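Local coordinates for protein integral membrane indolylacetylinositol arabinosyltransferase EmbB (Mycolicibacterium smegmatis MC2 155, PDB 7BVC) that probably transfers arabinose units to build the arabinan of arabinogalactan in the mycobacterial cell wall, as a membrane-embedded glycosyltransferase, at residues B[44-48]-B[222-226]; B[608-613]-B[668-673]; B[616-620]-B[661-666]. One frame throughout, in Å; residues are numbered along the deposited sequence.

Contact 1: residues B[44-48]-B[222-226]; sequences IPLLP and KLAAM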
ATOM      1  N   ILE B  44      10.154  15.772 -39.795  1.00 54.20           N
ATOM      2  CA  ILE B  44      11.225  16.159 -38.873  1.00 54.20           C
ATOM      3  C   ILE B  44      11.755  14.965 -38.093  1.00 54.20           C
ATOM      4  O   ILE B  44      12.982  14.840 -37.960  1.00 54.20           O
ATOM      5  CB  ILE B  44      10.760  17.311 -37.971  1.00 54.20           C
ATOM      6  CG1 ILE B  44      10.188  18.448 -38.815  1.00 54.20           C
ATOM      7  CG2 ILE B  44      11.909  17.819 -37.122  1.00 54.20           C
ATOM      8  CD1 ILE B  44      11.195  19.069 -39.750  1.00 54.20           C
ATOM      9  N   PRO B  45      10.930  14.062 -37.552  1.00 52.75           N
ATOM     10  CA  PRO B  45      11.496  12.871 -36.900  1.00 52.75           C
ATOM     11  C   PRO B  45      12.286  11.977 -37.838  1.00 52.75           C
ATOM     12  O   PRO B  45      13.041  11.123 -37.359  1.00 52.75           O
ATOM     13  CB  PRO B  45      10.260  12.146 -36.356  1.00 52.75           C
ATOM     14  CG  PRO B  45       9.248  13.207 -36.190  1.00 52.75           C
ATOM     15  CD  PRO B  45       9.476  14.156 -37.321  1.00 52.75           C
ATOM     16  N   LEU B  46      12.148  12.141 -39.149  1.00 54.08           N
ATOM     17  CA  LEU B  46      12.823  11.297 -40.130  1.00 54.08           C
ATOM     18  C   LEU B  46      13.667  12.191 -41.032  1.00 54.08           C
ATOM     19  O   LEU B  46      13.236  12.562 -42.125  1.00 54.08           O
ATOM     20  CB  LEU B  46      11.798  10.508 -40.943  1.00 54.08           C
ATOM     21  CG  LEU B  46      10.852   9.603 -40.157  1.00 54.08           C
ATOM     22  CD1 LEU B  46       9.793   9.009 -41.067  1.00 54.08           C
ATOM     23  CD2 LEU B  46      11.627   8.516 -39.452  1.00 54.08           C
ATOM     24  N   LEU B  47      14.887  12.504 -40.589  1.00 52.48           N
ATOM     25  CA  LEU B  47      15.778  13.375 -41.343  1.00 52.48           C
ATOM     26  C   LEU B  47      17.184  13.168 -40.812  1.00 52.48           C
ATOM     27  O   LEU B  47      17.340  12.923 -39.607  1.00 52.48           O
ATOM     28  CB  LEU B  47      15.370  14.849 -41.222  1.00 52.48           C
ATOM     29  CG  LEU B  47      14.452  15.415 -42.311  1.00 52.48           C
ATOM     30  CD1 LEU B  47      13.988  16.820 -41.968  1.00 52.48           C
ATOM     31  CD2 LEU B  47      15.125  15.393 -43.672  1.00 52.48           C
ATOM     32  N   PRO B  48      18.215  13.249 -41.653  1.00 52.56           N
ATOM     33  CA  PRO B  48      19.569  12.930 -41.192  1.00 52.56           C
ATOM     34  C   PRO B  48      20.022  13.833 -40.054  1.00 52.56           C
ATOM     35  O   PRO B  48      19.665  15.011 -39.984  1.00 52.56           O
ATOM     36  CB  PRO B  48      20.431  13.137 -42.444  1.00 52.56           C
ATOM     37  CG  PRO B  48      19.611  14.003 -43.334  1.00 52.56           C
ATOM     38  CD  PRO B  48      18.194  13.618 -43.076  1.00 52.56           C
ATOM     39  N   LYS B 222      17.742  19.267 -41.820  1.00 51.36           N
ATOM     40  CA  LYS B 222      16.808  19.228 -40.704  1.00 51.36           C
ATOM     41  C   LYS B 222      16.577  20.598 -40.081  1.00 51.36           C
ATOM     42  O   LYS B 222      15.603  20.764 -39.341  1.00 51.36           O
ATOM     43  CB  LYS B 222      17.308  18.252 -39.637  1.00 51.36           C
ATOM     44  CG  LYS B 222      16.210  17.668 -38.765  1.00 51.36           C
ATOM     45  CD  LYS B 222      16.784  16.895 -37.594  1.00 51.36           C
ATOM     46  CE  LYS B 222      15.681  16.282 -36.752  1.00 51.36           C
ATOM     47  NZ  LYS B 222      16.200  15.744 -35.467  1.00 51.36           N
ATOM     48  N   LEU B 223      17.440  21.574 -40.357  1.00 54.17           N
ATOM     49  CA  LEU B 223      17.216  22.940 -39.901  1.00 54.17           C
ATOM     50  C   LEU B 223      16.385  23.737 -40.897  1.00 54.17           C
ATOM     51  O   LEU B 223      15.511  24.513 -40.497  1.00 54.17           O
ATOM     52  CB  LEU B 223      18.552  23.645 -39.659  1.00 54.17           C
ATOM     53  CG  LEU B 223      19.157  23.507 -38.263  1.00 54.17           C
ATOM     54  CD1 LEU B 223      20.537  24.136 -38.222  1.00 54.17           C
ATOM     55  CD2 LEU B 223      18.247  24.135 -37.221  1.00 54.17           C
ATOM     56  N   ALA B 224      16.648  23.560 -42.194  1.00 54.71           N
ATOM     57  CA  ALA B 224      15.823  24.206 -43.207  1.00 54.71           C
ATOM     58  C   ALA B 224      14.404  23.657 -43.200  1.00 54.71           C
ATOM     59  O   ALA B 224      13.466  24.361 -43.586  1.00 54.71           O
ATOM     60  CB  ALA B 224      16.453  24.037 -44.588  1.00 54.71           C
ATOM     61  N   ALA B 225      14.224  22.409 -42.770  1.00 54.54           N
ATOM     62  CA  ALA B 225      12.890  21.837 -42.654  1.00 54.54           C
ATOM     63  C   ALA B 225      12.216  22.166 -41.331  1.00 54.54           C
ATOM     64  O   ALA B 225      10.995  22.016 -41.223  1.00 54.54           O
ATOM     65  CB  ALA B 225      12.947  20.318 -42.833  1.00 54.54           C
ATOM     66  N   MET B 226      12.973  22.603 -40.325  1.00 56.46           N
ATOM     67  CA  MET B 226      12.390  23.058 -39.070  1.00 56.46           C
ATOM     68  C   MET B 226      12.020  24.531 -39.106  1.00 56.46           C
ATOM     69  O   MET B 226      11.024  24.929 -38.491  1.00 56.46           O
ATOM     70  CB  MET B 226      13.357  22.810 -37.910  1.00 56.46           C
ATOM     71  CG  MET B 226      13.234  21.437 -37.276  1.00 56.46           C
ATOM     72  SD  MET B 226      14.663  21.024 -36.257  1.00 56.46           S
ATOM     73  CE  MET B 226      14.744  22.463 -35.199  1.00 56.46           C
TER

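Contact 2: residues B[608-613]-B[668-673]; sequences ARNRMA and WAFWLH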
ATOM      1  N   ALA B 608     -35.063  24.243   3.723  1.00 46.00           N
ATOM      2  CA  ALA B 608     -34.053  24.312   4.772  1.00 46.00           C
ATOM      3  C   ALA B 608     -33.291  23.002   4.931  1.00 46.00           C
ATOM      4  O   ALA B 608     -32.096  23.020   5.250  1.00 46.00           O
ATOM      5  CB  ALA B 608     -34.701  24.707   6.096  1.00 46.00           C
ATOM      6  N   ARG B 609     -33.950  21.862   4.715  1.00 44.15           N
ATOM      7  CA  ARG B 609     -33.293  20.587   4.992  1.00 44.15           C
ATOM      8  C   ARG B 609     -32.212  20.272   3.968  1.00 44.15           C
ATOM      9  O   ARG B 609     -31.200  19.656   4.315  1.00 44.15           O
ATOM     10  CB  ARG B 609     -34.324  19.461   5.061  1.00 44.15           C
ATOM     11  CG  ARG B 609     -34.886  19.002   3.733  1.00 44.15           C
ATOM     12  CD  ARG B 609     -35.366  17.568   3.830  1.00 44.15           C
ATOM     13  NE  ARG B 609     -36.169  17.168   2.679  1.00 44.15           N
ATOM     14  CZ  ARG B 609     -35.670  16.642   1.566  1.00 44.15           C
ATOM     15  NH1 ARG B 609     -36.477  16.305   0.571  1.00 44.15           N
ATOM     16  NH2 ARG B 609     -34.368  16.449   1.447  1.00 44.15           N
ATOM     17  N   ASN B 610     -32.381  20.712   2.722  1.00 42.34           N
ATOM     18  CA  ASN B 610     -31.337  20.498   1.724  1.00 42.34           C
ATOM     19  C   ASN B 610     -30.088  21.304   2.059  1.00 42.34           C
ATOM     20  O   ASN B 610     -28.962  20.796   1.960  1.00 42.34           O
ATOM     21  CB  ASN B 610     -31.864  20.863   0.338  1.00 42.34           C
ATOM     22  CG  ASN B 610     -32.997  19.963  -0.109  1.00 42.34           C
ATOM     23  OD1 ASN B 610     -32.941  18.747   0.056  1.00 42.34           O
ATOM     24  ND2 ASN B 610     -34.036  20.557  -0.679  1.00 42.34           N
ATOM     25  N   ARG B 611     -30.268  22.555   2.480  1.00 43.54           N
ATOM     26  CA  ARG B 611     -29.126  23.376   2.860  1.00 43.54           C
ATOM     27  C   ARG B 611     -28.465  22.849   4.128  1.00 43.54           C
ATOM     28  O   ARG B 611     -27.237  22.894   4.261  1.00 43.54           O
ATOM     29  CB  ARG B 611     -29.573  24.827   3.029  1.00 43.54           C
ATOM     30  CG  ARG B 611     -29.881  25.506   1.704  1.00 43.54           C
ATOM     31  CD  ARG B 611     -30.157  26.986   1.863  1.00 43.54           C
ATOM     32  NE  ARG B 611     -31.576  27.267   2.052  1.00 43.54           N
ATOM     33  CZ  ARG B 611     -32.077  27.893   3.109  1.00 43.54           C
ATOM     34  NH1 ARG B 611     -31.272  28.303   4.077  1.00 43.54           N
ATOM     35  NH2 ARG B 611     -33.379  28.108   3.199  1.00 43.54           N
ATOM     36  N   MET B 612     -29.261  22.317   5.059  1.00 44.11           N
ATOM     37  CA  MET B 612     -28.681  21.703   6.249  1.00 44.11           C
ATOM     38  C   MET B 612     -27.879  20.457   5.893  1.00 44.11           C
ATOM     39  O   MET B 612     -26.810  20.214   6.466  1.00 44.11           O
ATOM     40  CB  MET B 612     -29.780  21.371   7.255  1.00 44.11           C
ATOM     41  CG  MET B 612     -29.317  21.396   8.694  1.00 44.11           C
ATOM     42  SD  MET B 612     -28.913  23.057   9.253  1.00 44.11           S
ATOM     43  CE  MET B 612     -27.662  22.696  10.477  1.00 44.11           C
ATOM     44  N   ALA B 613     -28.373  19.657   4.946  1.00 43.31           N
ATOM     45  CA  ALA B 613     -27.627  18.479   4.514  1.00 43.31           C
ATOM     46  C   ALA B 613     -26.323  18.872   3.830  1.00 43.31           C
ATOM     47  O   ALA B 613     -25.294  18.209   4.010  1.00 43.31           O
ATOM     48  CB  ALA B 613     -28.488  17.625   3.583  1.00 43.31           C
ATOM     49  N   TRP B 668     -30.195  17.322  12.743  1.00 44.16           N
ATOM     50  CA  TRP B 668     -31.063  18.471  12.510  1.00 44.16           C
ATOM     51  C   TRP B 668     -31.771  18.359  11.164  1.00 44.16           C
ATOM     52  O   TRP B 668     -32.974  18.634  11.060  1.00 44.16           O
ATOM     53  CB  TRP B 668     -30.236  19.752  12.583  1.00 44.16           C
ATOM     54  CG  TRP B 668     -31.023  21.006  12.760  1.00 44.16           C
ATOM     55  CD1 TRP B 668     -32.347  21.195  12.499  1.00 44.16           C
ATOM     56  CD2 TRP B 668     -30.527  22.257  13.241  1.00 44.16           C
ATOM     57  NE1 TRP B 668     -32.705  22.488  12.786  1.00 44.16           N
ATOM     58  CE2 TRP B 668     -31.604  23.161  13.244  1.00 44.16           C
ATOM     59  CE3 TRP B 668     -29.273  22.701  13.669  1.00 44.16           C
ATOM     60  CZ2 TRP B 668     -31.468  24.480  13.659  1.00 44.16           C
ATOM     61  CZ3 TRP B 668     -29.139  24.012  14.080  1.00 44.16           C
ATOM     62  CH2 TRP B 668     -30.230  24.885  14.072  1.00 44.16           C
ATOM     63  N   ALA B 669     -31.043  17.953  10.124  1.00 43.29           N
ATOM     64  CA  ALA B 669     -31.652  17.791   8.810  1.00 43.29           C
ATOM     65  C   ALA B 669     -32.701  16.688   8.820  1.00 43.29           C
ATOM     66  O   ALA B 669     -33.751  16.813   8.181  1.00 43.29           O
ATOM     67  CB  ALA B 669     -30.579  17.503   7.765  1.00 43.29           C
ATOM     68  N   PHE B 670     -32.444  15.602   9.552  1.00 44.95           N
ATOM     69  CA  PHE B 670     -33.430  14.529   9.647  1.00 44.95           C
ATOM     70  C   PHE B 670     -34.681  14.991  10.384  1.00 44.95           C
ATOM     71  O   PHE B 670     -35.801  14.627  10.005  1.00 44.95           O
ATOM     72  CB  PHE B 670     -32.817  13.313  10.336  1.00 44.95           C
ATOM     73  CG  PHE B 670     -33.668  12.078  10.257  1.00 44.95           C
ATOM     74  CD1 PHE B 670     -34.326  11.751   9.087  1.00 44.95           C
ATOM     75  CD2 PHE B 670     -33.804  11.245  11.352  1.00 44.95           C
ATOM     76  CE1 PHE B 670     -35.107  10.616   9.011  1.00 44.95           C
ATOM     77  CE2 PHE B 670     -34.583  10.109  11.281  1.00 44.95           C
ATOM     78  CZ  PHE B 670     -35.235   9.795  10.110  1.00 44.95           C
ATOM     79  N   TRP B 671     -34.514  15.791  11.441  1.00 44.96           N
ATOM     80  CA  TRP B 671     -35.676  16.321  12.145  1.00 44.96           C
ATOM     81  C   TRP B 671     -36.470  17.282  11.271  1.00 44.96           C
ATOM     82  O   TRP B 671     -37.700  17.324  11.361  1.00 44.96           O
ATOM     83  CB  TRP B 671     -35.247  17.017  13.434  1.00 44.96           C
ATOM     84  CG  TRP B 671     -36.359  17.769  14.096  1.00 44.96           C
ATOM     85  CD1 TRP B 671     -36.562  19.116  14.079  1.00 44.96           C
ATOM     86  CD2 TRP B 671     -37.430  17.212  14.868  1.00 44.96           C
ATOM     87  NE1 TRP B 671     -37.688  19.436  14.793  1.00 44.96           N
ATOM     88  CE2 TRP B 671     -38.240  18.285  15.289  1.00 44.96           C
ATOM     89  CE3 TRP B 671     -37.782  15.914  15.245  1.00 44.96           C
ATOM     90  CZ2 TRP B 671     -39.379  18.098  16.068  1.00 44.96           C
ATOM     91  CZ3 TRP B 671     -38.912  15.730  16.018  1.00 44.96           C
ATOM     92  CH2 TRP B 671     -39.698  16.815  16.420  1.00 44.96           C
ATOM     93  N   LEU B 672     -35.791  18.065  10.431  1.00 43.35           N
ATOM     94  CA  LEU B 672     -36.511  18.907   9.481  1.00 43.35           C
ATOM     95  C   LEU B 672     -37.202  18.070   8.413  1.00 43.35           C
ATOM     96  O   LEU B 672     -38.242  18.475   7.884  1.00 43.35           O
ATOM     97  CB  LEU B 672     -35.560  19.909   8.830  1.00 43.35           C
ATOM     98  CG  LEU B 672     -35.106  21.096   9.678  1.00 43.35           C
ATOM     99  CD1 LEU B 672     -33.843  21.698   9.103  1.00 43.35           C
ATOM    100  CD2 LEU B 672     -36.202  22.137   9.765  1.00 43.35           C
ATOM    101  N   HIS B 673     -36.637  16.909   8.083  1.00 45.35           N
ATOM    102  CA  HIS B 673     -37.238  16.032   7.084  1.00 45.35           C
ATOM    103  C   HIS B 673     -38.512  15.384   7.610  1.00 45.35           C
ATOM    104  O   HIS B 673     -39.514  15.291   6.895  1.00 45.35           O
ATOM    105  CB  HIS B 673     -36.225  14.968   6.662  1.00 45.35           C
ATOM    106  CG  HIS B 673     -36.753  13.983   5.668  1.00 45.35           C
ATOM    107  ND1 HIS B 673     -36.745  12.624   5.897  1.00 45.35           N
ATOM    108  CD2 HIS B 673     -37.296  14.155   4.442  1.00 45.35           C
ATOM    109  CE1 HIS B 673     -37.264  12.002   4.853  1.00 45.35           C
ATOM    110  NE2 HIS B 673     -37.607  12.908   3.957  1.00 45.35           N
TER

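Contact 3: residues B[616-620]-B[661-666]; sequences SLVLF and LSAIAA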
ATOM      1  N   SER B 616     -23.924  19.782   6.505  1.00 41.42           N
ATOM      2  CA  SER B 616     -23.409  18.546   7.087  1.00 41.42           C
ATOM      3  C   SER B 616     -22.307  17.946   6.224  1.00 41.42           C
ATOM      4  O   SER B 616     -21.280  17.495   6.742  1.00 41.42           O
ATOM      5  CB  SER B 616     -24.548  17.544   7.271  1.00 41.42           C
ATOM      6  OG  SER B 616     -24.065  16.321   7.791  1.00 41.42           O
ATOM      7  N   LEU B 617     -22.506  17.925   4.905  1.00 41.34           N
ATOM      8  CA  LEU B 617     -21.485  17.385   4.009  1.00 41.34           C
ATOM      9  C   LEU B 617     -20.200  18.205   4.072  1.00 41.34           C
ATOM     10  O   LEU B 617     -19.093  17.650   4.031  1.00 41.34           O
ATOM     11  CB  LEU B 617     -22.020  17.335   2.580  1.00 41.34           C
ATOM     12  CG  LEU B 617     -21.028  16.955   1.480  1.00 41.34           C
ATOM     13  CD1 LEU B 617     -20.426  15.589   1.754  1.00 41.34           C
ATOM     14  CD2 LEU B 617     -21.703  16.979   0.121  1.00 41.34           C
ATOM     15  N   VAL B 618     -20.327  19.530   4.168  1.00 39.64           N
ATOM     16  CA  VAL B 618     -19.146  20.390   4.257  1.00 39.64           C
ATOM     17  C   VAL B 618     -18.371  20.094   5.539  1.00 39.64           C
ATOM     18  O   VAL B 618     -17.141  19.958   5.529  1.00 39.64           O
ATOM     19  CB  VAL B 618     -19.553  21.870   4.172  1.00 39.64           C
ATOM     20  CG1 VAL B 618     -18.413  22.760   4.622  1.00 39.64           C
ATOM     21  CG2 VAL B 618     -19.978  22.220   2.760  1.00 39.64           C
ATOM     22  N   LEU B 619     -19.082  19.996   6.663  1.00 40.04           N
ATOM     23  CA  LEU B 619     -18.407  19.667   7.916  1.00 40.04           C
ATOM     24  C   LEU B 619     -17.779  18.279   7.865  1.00 40.04           C
ATOM     25  O   LEU B 619     -16.708  18.057   8.442  1.00 40.04           O
ATOM     26  CB  LEU B 619     -19.384  19.777   9.085  1.00 40.04           C
ATOM     27  CG  LEU B 619     -19.789  21.203   9.459  1.00 40.04           C
ATOM     28  CD1 LEU B 619     -21.092  21.213  10.231  1.00 40.04           C
ATOM     29  CD2 LEU B 619     -18.689  21.876  10.260  1.00 40.04           C
ATOM     30  N   PHE B 620     -18.413  17.344   7.154  1.00 43.80           N
ATOM     31  CA  PHE B 620     -17.853  16.002   7.021  1.00 43.80           C
ATOM     32  C   PHE B 620     -16.545  16.021   6.241  1.00 43.80           C
ATOM     33  O   PHE B 620     -15.567  15.370   6.634  1.00 43.80           O
ATOM     34  CB  PHE B 620     -18.870  15.082   6.347  1.00 43.80           C
ATOM     35  CG  PHE B 620     -18.428  13.652   6.254  1.00 43.80           C
ATOM     36  CD1 PHE B 620     -18.292  12.878   7.391  1.00 43.80           C
ATOM     37  CD2 PHE B 620     -18.151  13.081   5.024  1.00 43.80           C
ATOM     38  CE1 PHE B 620     -17.887  11.562   7.305  1.00 43.80           C
ATOM     39  CE2 PHE B 620     -17.746  11.765   4.934  1.00 43.80           C
ATOM     40  CZ  PHE B 620     -17.614  11.006   6.073  1.00 43.80           C
ATOM     41  N   LEU B 661     -19.929  17.794  14.990  1.00 42.60           N
ATOM     42  CA  LEU B 661     -20.744  18.864  14.425  1.00 42.60           C
ATOM     43  C   LEU B 661     -21.509  18.389  13.195  1.00 42.60           C
ATOM     44  O   LEU B 661     -22.675  18.747  13.000  1.00 42.60           O
ATOM     45  CB  LEU B 661     -19.867  20.066  14.080  1.00 42.60           C
ATOM     46  CG  LEU B 661     -19.195  20.785  15.250  1.00 42.60           C
ATOM     47  CD1 LEU B 661     -18.179  21.789  14.742  1.00 42.60           C
ATOM     48  CD2 LEU B 661     -20.230  21.467  16.124  1.00 42.60           C
ATOM     49  N   SER B 662     -20.869  17.569  12.358  1.00 42.83           N
ATOM     50  CA  SER B 662     -21.540  17.035  11.180  1.00 42.83           C
ATOM     51  C   SER B 662     -22.679  16.100  11.568  1.00 42.83           C
ATOM     52  O   SER B 662     -23.741  16.113  10.938  1.00 42.83           O
ATOM     53  CB  SER B 662     -20.534  16.312  10.289  1.00 42.83           C
ATOM     54  OG  SER B 662     -21.193  15.497   9.341  1.00 42.83           O
ATOM     55  N   ALA B 663     -22.473  15.276  12.597  1.00 42.83           N
ATOM     56  CA  ALA B 663     -23.547  14.406  13.069  1.00 42.83           C
ATOM     57  C   ALA B 663     -24.713  15.219  13.615  1.00 42.83           C
ATOM     58  O   ALA B 663     -25.879  14.873  13.395  1.00 42.83           O
ATOM     59  CB  ALA B 663     -23.015  13.446  14.131  1.00 42.83           C
ATOM     60  N   ILE B 664     -24.418  16.308  14.327  1.00 41.21           N
ATOM     61  CA  ILE B 664     -25.483  17.167  14.840  1.00 41.21           C
ATOM     62  C   ILE B 664     -26.252  17.806  13.690  1.00 41.21           C
ATOM     63  O   ILE B 664     -27.488  17.887  13.716  1.00 41.21           O
ATOM     64  CB  ILE B 664     -24.904  18.223  15.797  1.00 41.21           C
ATOM     65  CG1 ILE B 664     -24.422  17.563  17.089  1.00 41.21           C
ATOM     66  CG2 ILE B 664     -25.934  19.295  16.102  1.00 41.21           C
ATOM     67  CD1 ILE B 664     -23.830  18.529  18.083  1.00 41.21           C
ATOM     68  N   ALA B 665     -25.538  18.255  12.657  1.00 43.49           N
ATOM     69  CA  ALA B 665     -26.204  18.840  11.497  1.00 43.49           C
ATOM     70  C   ALA B 665     -27.057  17.808  10.766  1.00 43.49           C
ATOM     71  O   ALA B 665     -28.144  18.129  10.274  1.00 43.49           O
ATOM     72  CB  ALA B 665     -25.172  19.450  10.549  1.00 43.49           C
ATOM     73  N   ALA B 666     -26.588  16.560  10.697  1.00 44.75           N
ATOM     74  CA  ALA B 666     -27.370  15.514  10.044  1.00 44.75           C
ATOM     75  C   ALA B 666     -28.627  15.186  10.838  1.00 44.75           C
ATOM     76  O   ALA B 666     -29.694  14.961  10.255  1.00 44.75           O
ATOM     77  CB  ALA B 666     -26.517  14.263   9.850  1.00 44.75           C
TER

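Contact 1: residues B[44-48]-B[222-226]
Ile-44 and Leu-47 close on the methyl of Ala-225, which takes one contact from each. Ile-44 CD1 lies 3.8 Å from Ala-225 CB, and Leu-47 CD1 stands 3.8 Å from that same CB. The other branch of Ile-44 works separately. With CG2 anti to the backbone N, that methyl packs 3.9 Å from Met-226 CG, the two side chains crossing at about a right angle. The second apolar element is the stem of Lys-222, fully extended beyond CG. Its CG lies against Leu-47 at 3.8 Å from Leu-47 CB, and farther out the chain passes the backbone of Ile-44, bringing CE to 3.3 Å from Ile-44 O.

Polar pairing is satisfied from outside the two segments: Lys-222 NZ bonds to Phe-480 O, and Pro-48 O accepts from Thr-219 OG1. The ammonium thus ties a third part of the chain to the junction; between the two segments themselves the packing is van der Waals.

Residues 44-48 lead into strand 49-55, while 222-226 lies on short helix 220-224, ahead of helix 231-244. The chain between them holds far more strand than helix, so the pair sits where a largely beta-stranded region joins the helical part of a GT-C-type glycosyltransferase.

Contact 2: residues B[608-613]-B[668-673]
Arg-609 runs alongside His-673, both side chains pointing the same way across two nearly antiparallel helices. At its root, Arg-609 CB rests 4.0 Å from Leu-672 CB. CG lies between the backbone N and the carbonyl carbon (chi1 75°), and the chain then extends to NE. Next along, CD meets His-673 CB at 3.9 Å. NE comes 3.7 Å from His-673 CD2, a carbon that sits over one face of the guanidinium; the two planes are steeply inclined, 79° apart. The tip belongs to the lipid, outside the two segments: Arg-609 NH1 forms a salt bridge with cardiolipin OB4.

One turn farther along the helix, Met-612 reaches the Trp-668 indole. Its chain bends at chi2 (68°), bringing CE to 3.6 Å from Trp-668 CE3, with SD above the face of the six-membered ring at 4.7 Å from its centroid: a Met-aromatic contact. Between the two long side chains, Ala-669 CB fits 4.0 Å from Met-612 CB, its small size suiting an axis separation of 8.7 Å.

This is antiparallel packing of two helices predicted to span the membrane, at the headgroup end of a cardiolipin site to which Arg-609, Asn-610, Ala-613, Phe-670 and His-673 all contribute.

Contact 3: residues B[616-620]-B[661-666]
Ser-616 and Ser-662 exchange hydrogen bonds, each hydroxyl donating to the other's backbone carbonyl. Both side chains adopt the same conformation, OG anti to the backbone N (chi1 178° in Ser-616 and 165° in Ser-662), which leaves each hydroxyl beside its own carbonyl carbon and able to reach across. Ser-616 OG donates to Ser-662 O at 3.2 Å, tilted out of the carbonyl plane. In return Ser-662 OG donates to Ser-616 O at 3.3 Å, from above that plane. Each carbonyl also keeps its helical bond, from Phe-620 N to Ser-616 O and from Ala-666 N to Ser-662 O, and in both cases the amide arrives from the face opposite the hydroxyl. Two donors therefore grip each oxygen without the helix giving up a bond.

Small groups let the backbones approach. Ser-616 CB packs on Ala-665 CB at 3.8 Å, and the two serine CA atoms are 4.7 Å apart. Leu-619 CB lies 3.8 Å from Ser-662 CB; with CG anti to the carbonyl carbon, CD1 comes to 4.2 Å from Leu-661 CB.

Cardiolipin touches Ser-616, Phe-620 and Ser-662, while Leu-617 and Val-618 lean on Met-534. The segments 616-620 and 661-666 run antiparallel, 166° between their directions, and helix 608-625 thus lies between helix 654-675 and helix 527-545.

Overall arrangement
Contacts 2 and 3 are successive levels of one interface between helix 608-625 and helix 654-675. Their centres lie 11 Å apart, and they meet where Met-612 CG packs 3.8 Å from Ala-665 O. Along the chain, contact 3 falls between the two segments of contact 2, as in a hairpin of antiparallel helices. Both line the same cardiolipin pocket: an arginine of contact 2 forms a salt bridge to the lipid, and contact 3 brings a serine side chain to about 3 Å from it. Contact 1 is remote from both, with its centre 67 Å from that of contact 2 and 62 Å from that of contact 3. None of the three includes a residue of the ethambutol pocket.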